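PDB 1RKX: CDP-glucose-4,6-dehydratase from Yersinia pseudotuberculosis, which catalyses the dehydration of CDP-D-glucose to CDP-4-dehydro-6-deoxy-D-glucose with bound NAD, as a member of the short-chain dehydrogenase/reductase (SDR) superfamily. Local coordinates for residues G16-K21 / S61-I66; W28-T31 / T35-G38; E102-N107 / K161-L166. All coordinates share one frame; numbering follows the deposited sequence.

Contact 1 of 3, residues G16-K21 / S61-I66; sequences GHTGFK and SEIGDI. With NAD (nicotinamide-adenine-dinucleotide), chain G.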
# COMPACT_ATOMS: atom_id res chain seq x y z
N GLY C 16 -20.03 7.39 -28.76
CA GLY C 16 -20.96 6.49 -28.10
C GLY C 16 -22.32 7.12 -27.83
O GLY C 16 -23.04 6.68 -26.93
N HIS C 17 -22.68 8.13 -28.62
CA HIS C 17 -23.96 8.80 -28.46
C HIS C 17 -25.16 7.92 -28.83
O HIS C 17 -26.29 8.25 -28.47
CB HIS C 17 -24.00 10.09 -29.30
CG HIS C 17 -24.12 9.84 -30.78
ND1 HIS C 17 -23.17 9.15 -31.50
CD2 HIS C 17 -25.07 10.22 -31.67
CE1 HIS C 17 -23.54 9.11 -32.77
NE2 HIS C 17 -24.68 9.75 -32.90
N THR C 18 -24.93 6.82 -29.54
CA THR C 18 -26.03 5.94 -29.93
C THR C 18 -26.33 4.88 -28.87
O THR C 18 -27.21 4.05 -29.06
CB THR C 18 -25.73 5.21 -31.27
OG1 THR C 18 -24.58 4.37 -31.11
CG2 THR C 18 -25.49 6.23 -32.39
N GLY C 19 -25.60 4.93 -27.77
CA GLY C 19 -25.80 3.97 -26.70
C GLY C 19 -26.68 4.48 -25.57
O GLY C 19 -27.23 5.58 -25.65
N PHE C 20 -26.79 3.68 -24.52
CA PHE C 20 -27.61 4.02 -23.36
C PHE C 20 -27.16 5.29 -22.63
O PHE C 20 -27.90 6.27 -22.58
CB PHE C 20 -27.62 2.83 -22.39
CG PHE C 20 -28.35 3.09 -21.09
CD1 PHE C 20 -29.68 3.51 -21.09
CD2 PHE C 20 -27.72 2.86 -19.88
CE1 PHE C 20 -30.37 3.70 -19.89
CE2 PHE C 20 -28.39 3.04 -18.67
CZ PHE C 20 -29.73 3.46 -18.67
N LYS C 21 -25.95 5.27 -22.07
CA LYS C 21 -25.45 6.44 -21.36
C LYS C 21 -25.23 7.62 -22.30
O LYS C 21 -25.52 8.76 -21.95
CB LYS C 21 -24.14 6.12 -20.63
CG LYS C 21 -24.29 5.09 -19.51
CD LYS C 21 -22.96 4.78 -18.85
CE LYS C 21 -22.35 6.01 -18.19
NZ LYS C 21 -21.03 5.71 -17.54
N SER C 61 -25.20 13.70 -36.01
CA SER C 61 -24.99 12.29 -35.72
C SER C 61 -24.16 11.60 -36.80
O SER C 61 -24.62 11.44 -37.94
CB SER C 61 -26.35 11.61 -35.56
OG SER C 61 -26.23 10.25 -35.24
N GLU C 62 -22.94 11.20 -36.46
CA GLU C 62 -22.09 10.52 -37.43
C GLU C 62 -21.87 9.07 -37.03
O GLU C 62 -21.59 8.76 -35.87
CB GLU C 62 -20.72 11.20 -37.55
CG GLU C 62 -19.87 10.60 -38.67
CD GLU C 62 -18.49 11.22 -38.76
OE1 GLU C 62 -18.30 12.35 -38.26
OE2 GLU C 62 -17.60 10.58 -39.37
N ILE C 63 -22.02 8.17 -37.99
CA ILE C 63 -21.81 6.76 -37.73
C ILE C 63 -20.40 6.40 -38.17
O ILE C 63 -20.04 6.57 -39.34
CB ILE C 63 -22.83 5.89 -38.49
CG1 ILE C 63 -24.25 6.18 -37.99
CG2 ILE C 63 -22.49 4.41 -38.31
CD1 ILE C 63 -24.43 6.03 -36.48
N GLY C 64 -19.59 5.93 -37.23
CA GLY C 64 -18.22 5.56 -37.55
C GLY C 64 -17.62 4.70 -36.46
O GLY C 64 -18.13 4.65 -35.33
N ASP C 65 -16.54 4.01 -36.79
CA ASP C 65 -15.85 3.14 -35.85
C ASP C 65 -14.70 3.92 -35.22
O ASP C 65 -13.92 4.55 -35.94
CB ASP C 65 -15.31 1.92 -36.60
CG ASP C 65 -14.97 0.77 -35.67
OD1 ASP C 65 -14.24 0.98 -34.69
OD2 ASP C 65 -15.45 -0.36 -35.94
N ILE C 66 -14.57 3.89 -33.90
CA ILE C 66 -13.49 4.62 -33.25
C ILE C 66 -12.14 3.97 -33.53
O ILE C 66 -11.10 4.53 -33.20
CB ILE C 66 -13.66 4.72 -31.71
CG1 ILE C 66 -13.74 3.33 -31.09
CG2 ILE C 66 -14.89 5.57 -31.38
CD1 ILE C 66 -13.80 3.35 -29.56
PA NAD G . -24.01 0.88 -24.80
O1A NAD G . -23.67 -0.42 -25.42
O2A NAD G . -25.45 1.23 -24.71
O5B NAD G . -23.25 2.09 -25.54
C5B NAD G . -21.96 1.83 -26.13
C4B NAD G . -21.66 2.84 -27.25
O4B NAD G . -20.36 2.41 -27.72
C3B NAD G . -22.60 2.70 -28.44
O3B NAD G . -23.06 4.03 -28.77
C2B NAD G . -21.72 2.06 -29.49
O2B NAD G . -22.14 2.35 -30.85
C1B NAD G . -20.36 2.59 -29.11
N9A NAD G . -19.28 1.80 -29.68
C8A NAD G . -18.89 0.54 -29.34
N7A NAD G . -17.86 0.08 -30.06
C5A NAD G . -17.58 1.12 -30.93
C6A NAD G . -16.61 1.26 -31.94
N6A NAD G . -15.72 0.36 -32.29
N1A NAD G . -16.59 2.44 -32.64
C2A NAD G . -17.51 3.40 -32.30
N3A NAD G . -18.45 3.38 -31.38
C4A NAD G . -18.44 2.20 -30.71
O3 NAD G . -23.36 0.92 -23.38
PN NAD G . -23.41 2.06 -22.20
O1N NAD G . -24.08 1.40 -21.08
O2N NAD G . -24.15 3.24 -22.73
O5D NAD G . -21.88 2.29 -21.87
C5D NAD G . -21.35 3.60 -22.11
C4D NAD G . -19.90 3.66 -21.66
O4D NAD G . -19.95 3.48 -20.20
C3D NAD G . -18.93 2.58 -22.14
O3D NAD G . -17.61 3.15 -22.19
C2D NAD G . -19.04 1.53 -21.04
O2D NAD G . -17.89 0.68 -21.04
C1D NAD G . -19.12 2.41 -19.82
N1N NAD G . -19.67 1.70 -18.67
C2N NAD G . -21.05 1.43 -18.53
C3N NAD G . -21.59 0.79 -17.29
C7N NAD G . -23.04 0.59 -17.21
O7N NAD G . -23.47 0.07 -16.17
N7N NAD G . -23.90 0.93 -18.19
C4N NAD G . -20.61 0.29 -16.25
C5N NAD G . -19.19 0.64 -16.57
C6N NAD G . -18.78 1.27 -17.64

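Contact 2 of 3, residues W28-T31 / T35-G38; sequences WLQT and TVKG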
# COMPACT_ATOMS: atom_id res chain seq x y z
N TRP C 28 -29.37 15.38 -22.68
CA TRP C 28 -29.16 16.35 -21.61
C TRP C 28 -28.45 17.58 -22.15
O TRP C 28 -28.87 18.72 -21.91
CB TRP C 28 -28.33 15.73 -20.48
CG TRP C 28 -28.45 16.46 -19.16
CD1 TRP C 28 -28.78 17.77 -18.96
CD2 TRP C 28 -28.20 15.91 -17.86
NE1 TRP C 28 -28.76 18.07 -17.62
CE2 TRP C 28 -28.41 16.94 -16.92
CE3 TRP C 28 -27.82 14.64 -17.39
CZ2 TRP C 28 -28.25 16.75 -15.54
CZ3 TRP C 28 -27.66 14.45 -16.01
CH2 TRP C 28 -27.88 15.50 -15.11
N LEU C 29 -27.37 17.36 -22.89
CA LEU C 29 -26.59 18.44 -23.49
C LEU C 29 -27.47 19.26 -24.44
O LEU C 29 -27.42 20.49 -24.43
CB LEU C 29 -25.39 17.87 -24.26
CG LEU C 29 -24.28 17.26 -23.39
CD1 LEU C 29 -23.30 16.47 -24.26
CD2 LEU C 29 -23.55 18.38 -22.66
N GLN C 30 -28.28 18.57 -25.25
CA GLN C 30 -29.17 19.26 -26.18
C GLN C 30 -30.14 20.18 -25.44
O GLN C 30 -30.31 21.34 -25.82
CB GLN C 30 -29.96 18.25 -27.01
CG GLN C 30 -29.10 17.41 -27.95
CD GLN C 30 -29.89 16.32 -28.65
OE1 GLN C 30 -29.32 15.32 -29.10
NE2 GLN C 30 -31.20 16.51 -28.76
N THR C 31 -30.76 19.67 -24.37
CA THR C 31 -31.71 20.48 -23.62
C THR C 31 -31.07 21.72 -23.00
O THR C 31 -31.76 22.71 -22.76
CB THR C 31 -32.39 19.68 -22.49
OG1 THR C 31 -31.44 19.37 -21.46
CG2 THR C 31 -32.97 18.39 -23.03
N THR C 35 -24.14 22.60 -28.63
CA THR C 35 -24.06 22.21 -30.03
C THR C 35 -23.34 20.87 -29.96
O THR C 35 -22.13 20.81 -29.74
CB THR C 35 -23.23 23.21 -30.84
OG1 THR C 35 -23.88 24.49 -30.81
CG2 THR C 35 -23.09 22.74 -32.28
N VAL C 36 -24.09 19.79 -30.14
CA VAL C 36 -23.53 18.45 -30.01
C VAL C 36 -23.34 17.64 -31.28
O VAL C 36 -24.18 17.67 -32.19
CB VAL C 36 -24.40 17.60 -29.06
CG1 VAL C 36 -23.64 16.35 -28.64
CG2 VAL C 36 -24.81 18.43 -27.84
N LYS C 37 -22.22 16.92 -31.33
CA LYS C 37 -21.92 16.03 -32.45
C LYS C 37 -21.57 14.67 -31.84
O LYS C 37 -20.81 14.59 -30.88
CB LYS C 37 -20.72 16.53 -33.27
CG LYS C 37 -20.39 15.60 -34.44
CD LYS C 37 -19.28 16.14 -35.34
CE LYS C 37 -19.04 15.22 -36.53
NZ LYS C 37 -17.92 15.68 -37.40
N GLY C 38 -22.14 13.61 -32.40
CA GLY C 38 -21.87 12.28 -31.90
C GLY C 38 -21.17 11.41 -32.93
O GLY C 38 -21.32 11.61 -34.14

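Contact 3 of 3, residues E102-N107 / K161-L166; sequences ETYSTN and KGCAEL. With NAD (nicotinamide-adenine-dinucleotide), chain G.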
# COMPACT_ATOMS: atom_id res chain seq x y z
N GLU C 102 -11.12 -7.64 -30.23
CA GLU C 102 -11.98 -6.51 -30.56
C GLU C 102 -12.19 -5.61 -29.33
O GLU C 102 -12.31 -4.39 -29.46
CB GLU C 102 -13.34 -7.00 -31.06
CG GLU C 102 -13.30 -7.79 -32.37
CD GLU C 102 -12.44 -9.05 -32.29
OE1 GLU C 102 -12.60 -9.82 -31.31
OE2 GLU C 102 -11.62 -9.27 -33.21
N THR C 103 -12.24 -6.22 -28.15
CA THR C 103 -12.45 -5.46 -26.92
C THR C 103 -11.26 -4.54 -26.68
O THR C 103 -11.42 -3.35 -26.40
CB THR C 103 -12.61 -6.38 -25.70
OG1 THR C 103 -13.80 -7.17 -25.84
CG2 THR C 103 -12.72 -5.56 -24.42
N TYR C 104 -10.06 -5.10 -26.81
CA TYR C 104 -8.85 -4.31 -26.61
C TYR C 104 -8.67 -3.26 -27.70
O TYR C 104 -8.31 -2.12 -27.41
CB TYR C 104 -7.61 -5.21 -26.56
CG TYR C 104 -7.38 -5.84 -25.20
CD1 TYR C 104 -7.59 -7.21 -24.99
CD2 TYR C 104 -6.94 -5.07 -24.12
CE1 TYR C 104 -7.38 -7.79 -23.74
CE2 TYR C 104 -6.72 -5.64 -22.86
CZ TYR C 104 -6.94 -7.00 -22.67
OH TYR C 104 -6.72 -7.57 -21.44
N SER C 105 -8.92 -3.63 -28.95
CA SER C 105 -8.77 -2.66 -30.04
C SER C 105 -9.74 -1.49 -29.83
O SER C 105 -9.36 -0.33 -29.95
CB SER C 105 -9.03 -3.33 -31.40
OG SER C 105 -10.34 -3.87 -31.46
N THR C 106 -10.99 -1.81 -29.49
CA THR C 106 -12.00 -0.77 -29.29
C THR C 106 -11.75 0.08 -28.04
O THR C 106 -11.73 1.30 -28.12
CB THR C 106 -13.42 -1.37 -29.18
OG1 THR C 106 -13.74 -2.08 -30.38
CG2 THR C 106 -14.45 -0.27 -28.97
N ASN C 107 -11.54 -0.57 -26.91
CA ASN C 107 -11.36 0.16 -25.66
C ASN C 107 -10.00 0.80 -25.44
O ASN C 107 -9.91 1.88 -24.87
CB ASN C 107 -11.72 -0.74 -24.48
CG ASN C 107 -13.17 -1.20 -24.55
OD1 ASN C 107 -13.92 -0.77 -25.42
ND2 ASN C 107 -13.56 -2.08 -23.63
N LYS C 161 -10.27 -1.62 -19.72
CA LYS C 161 -10.61 -0.33 -19.10
C LYS C 161 -9.46 0.11 -18.21
O LYS C 161 -9.17 1.31 -18.10
CB LYS C 161 -11.92 -0.45 -18.31
CG LYS C 161 -13.17 -0.58 -19.21
CD LYS C 161 -13.41 0.72 -20.01
CE LYS C 161 -14.74 0.69 -20.76
NZ LYS C 161 -15.06 2.03 -21.32
N GLY C 162 -8.80 -0.86 -17.58
CA GLY C 162 -7.64 -0.55 -16.76
C GLY C 162 -6.57 0.01 -17.70
O GLY C 162 -5.87 0.97 -17.37
N CYS C 163 -6.44 -0.59 -18.88
CA CYS C 163 -5.47 -0.11 -19.87
C CYS C 163 -5.84 1.30 -20.35
O CYS C 163 -4.96 2.14 -20.54
CB CYS C 163 -5.40 -1.05 -21.07
SG CYS C 163 -4.45 -2.59 -20.76
N ALA C 164 -7.14 1.54 -20.56
CA ALA C 164 -7.60 2.86 -21.02
C ALA C 164 -7.22 3.93 -20.01
O ALA C 164 -6.89 5.06 -20.38
CB ALA C 164 -9.12 2.85 -21.24
N GLU C 165 -7.24 3.56 -18.72
CA GLU C 165 -6.85 4.49 -17.66
C GLU C 165 -5.36 4.80 -17.81
O GLU C 165 -4.96 5.96 -17.76
CB GLU C 165 -7.13 3.88 -16.28
CG GLU C 165 -8.58 3.96 -15.81
CD GLU C 165 -9.01 5.38 -15.41
OE1 GLU C 165 -8.14 6.25 -15.23
OE2 GLU C 165 -10.23 5.61 -15.27
N LEU C 166 -4.55 3.76 -17.99
CA LEU C 166 -3.11 3.97 -18.16
C LEU C 166 -2.84 4.86 -19.38
O LEU C 166 -2.07 5.81 -19.29
CB LEU C 166 -2.39 2.62 -18.33
CG LEU C 166 -1.74 2.05 -17.07
CD1 LEU C 166 -2.80 1.73 -16.02
CD2 LEU C 166 -0.93 0.80 -17.43
PA NAD G . -24.01 0.88 -24.80
O1A NAD G . -23.67 -0.42 -25.42
O2A NAD G . -25.45 1.23 -24.71
O5B NAD G . -23.25 2.09 -25.54
C5B NAD G . -21.96 1.83 -26.13
C4B NAD G . -21.66 2.84 -27.25
O4B NAD G . -20.36 2.41 -27.72
C3B NAD G . -22.60 2.70 -28.44
O3B NAD G . -23.06 4.03 -28.77
C2B NAD G . -21.72 2.06 -29.49
O2B NAD G . -22.14 2.35 -30.85
C1B NAD G . -20.36 2.59 -29.11
N9A NAD G . -19.28 1.80 -29.68
C8A NAD G . -18.89 0.54 -29.34
N7A NAD G . -17.86 0.08 -30.06
C5A NAD G . -17.58 1.12 -30.93
C6A NAD G . -16.61 1.26 -31.94
N6A NAD G . -15.72 0.36 -32.29
N1A NAD G . -16.59 2.44 -32.64
C2A NAD G . -17.51 3.40 -32.30
N3A NAD G . -18.45 3.38 -31.38
C4A NAD G . -18.44 2.20 -30.71
O3 NAD G . -23.36 0.92 -23.38
PN NAD G . -23.41 2.06 -22.20
O1N NAD G . -24.08 1.40 -21.08
O2N NAD G . -24.15 3.24 -22.73
O5D NAD G . -21.88 2.29 -21.87
C5D NAD G . -21.35 3.60 -22.11
C4D NAD G . -19.90 3.66 -21.66
O4D NAD G . -19.95 3.48 -20.20
C3D NAD G . -18.93 2.58 -22.14
O3D NAD G . -17.61 3.15 -22.19
C2D NAD G . -19.04 1.53 -21.04
O2D NAD G . -17.89 0.68 -21.04
C1D NAD G . -19.12 2.41 -19.82
N1N NAD G . -19.67 1.70 -18.67
C2N NAD G . -21.05 1.43 -18.53
C3N NAD G . -21.59 0.79 -17.29
C7N NAD G . -23.04 0.59 -17.21
O7N NAD G . -23.47 0.07 -16.17
N7N NAD G . -23.90 0.93 -18.19
C4N NAD G . -20.61 0.29 -16.25
C5N NAD G . -19.19 0.64 -16.57
C6N NAD G . -18.78 1.27 -17.64

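Contact 1 of 3, residues G16-K21 / S61-I66
The imidazole of H17 meets S61 edge-on: S61 OG lies in the ring plane, 2.9 Å from H17 NE2, in an almost straight hydrogen bond (174°). E62 O also sits near that plane, beside CE1. One face carries T18 CG2, displaced toward the rim, and the F50 ring packs against the imidazole at about 90°. A chi1 of 73° sets the H17 ring between its backbone N and carbonyl carbon and swings it to strand 60-63, while ND1 bonds S40 OG, so both ring nitrogens are held. T18 CG2 also reaches I63 CD1 at 4.2 Å. Beyond these contacts both segments turn to NAD. The ribose hydroxyl NAD O3B donates to T18 OG1 at 2.8 Å, and T18 OG1 also bonds L41 O. F20 N and K21 N, at the start of helix 20-31, each bind one phosphate, F20 N reaching NAD O2A at 2.8 Å. On the adenine edge I66 N donates to NAD N1A at 2.8 Å, and NAD N6A donates to D65 OD1 at 2.9 Å. This is the dinucleotide site of an SDR Rossmann fold, with G16 and G19 as the first glycines of its GxxGxxG motif.

Contact 2 of 3, residues W28-T31 / T35-G38
While V36 turns its side chain to L29 and Q30, the neighbouring K37 runs off the other face of the strand, fully extended, and its NZ is gripped there by E78 OE1 in a salt bridge and by S75 O in a hydrogen bond; E62 OE1 adds a long, weak ion pair. The contact closes the beta-alpha-beta unit of the Rossmann fold, formed by strand 11-15, helix 20-31 and strand 35-40, with just three residues between the end of the helix and the second strand. No hydrogen bond crosses from helix to strand; the joint is made by side chains, and the closest alpha carbons, those of Q30 and V36, are 6.9 Å apart. V36 carries the contact. Its CG1 stands opposite the backbone N (chi1 -166°), which turns CG2 out to the helix, where it rests 3.7 Å from L29 CB. The same methyl lies 4.4 Å from Q30 CG, so it sits between two successive helical residues. M59 touches both Q30 and V36. On the sheet side, T35 and K37 make backbone hydrogen bonds with strand 11-15 and V36 with Q60, which fixes strand 35-40 between its two parallel neighbours. The helix spreads its other contacts outward: W28 packs on helices 236-251 and 342-355, and T31 on I347 of the latter. Within the helix, T31 OG1 bonds back to W28 O at 2.7 Å, approaching at 125° to the C=O bond and somewhat out of the carbonyl plane. L29 bridges the layers, its side chain reaching V12 and V14 of strand 11-15 and L243, while its CD1 stands 4.4 Å from both methyls of V36, CG1 and CG2.

Contact 3 of 3, residues E102-N107 / K161-L166
Helix segments 102-107 and 161-166 run nearly parallel, crossing at -28° with their axes 9.7 Å apart, and come closest where the alpha carbons of N107 and A164 are 6.6 Å from each other. The first widens into a pi-type turn at 105-107. At this point the small A164 faces the first helix, its CB 3.8 Å from N107 O, a carbonyl that also accepts from T111 OG1. The N107 side chain leans to the second helix, with ND2 bonded to S160 OG and OD1 to Q90 N, so its amide is held at both ends; K161 CE passes obliquely, 4.2 Å from ND2. A bend at chi2 (-67°) carries the K161 chain past N107 to the nicotinamide ribose, where NZ donates to NAD O3D at 2.9 Å and more weakly to O2D, and it bonds T131 O as well. On the other side of the interface the Y104 ring turns its edge to C163, CE2 lying 4.3 Å from SG, and Y104 OH bonds N159. E102 O is held from opposite faces by T106 N and T106 OG1, while T106 CG2 points to the adenine, 3.6 Å from NAD N7A. Y104 also packs on S170, and C163 on L166, of the second subunit. K161 is the lysine of the SDR YxxxK motif, and these two helices pairing with those of a partner subunit match the four-helix interface of SDR dimers.

In the fold
From the N terminus, the loop after strand 11-15 and the start of helix 20-31 open contact 1, which closes only at the end of strand 60-63. Contact 2 is nested within that loop, joining the end of the same helix to strand 35-40. The two meet directly in the sheet, where E62 N lies 2.9 Å from G38 O, a probable hydrogen bond. Contact 3 follows in series, closing a later loop between helices 100-121 and 156-175; I66 of contact 1 packs on T106. Contacts 1 and 3 both touch NAD, contact 1 at the adenine, its ribose and the phosphates, contact 3 at the nicotinamide ribose through K161 and beside the adenine through T106. Contacts 2 and 3 do not touch.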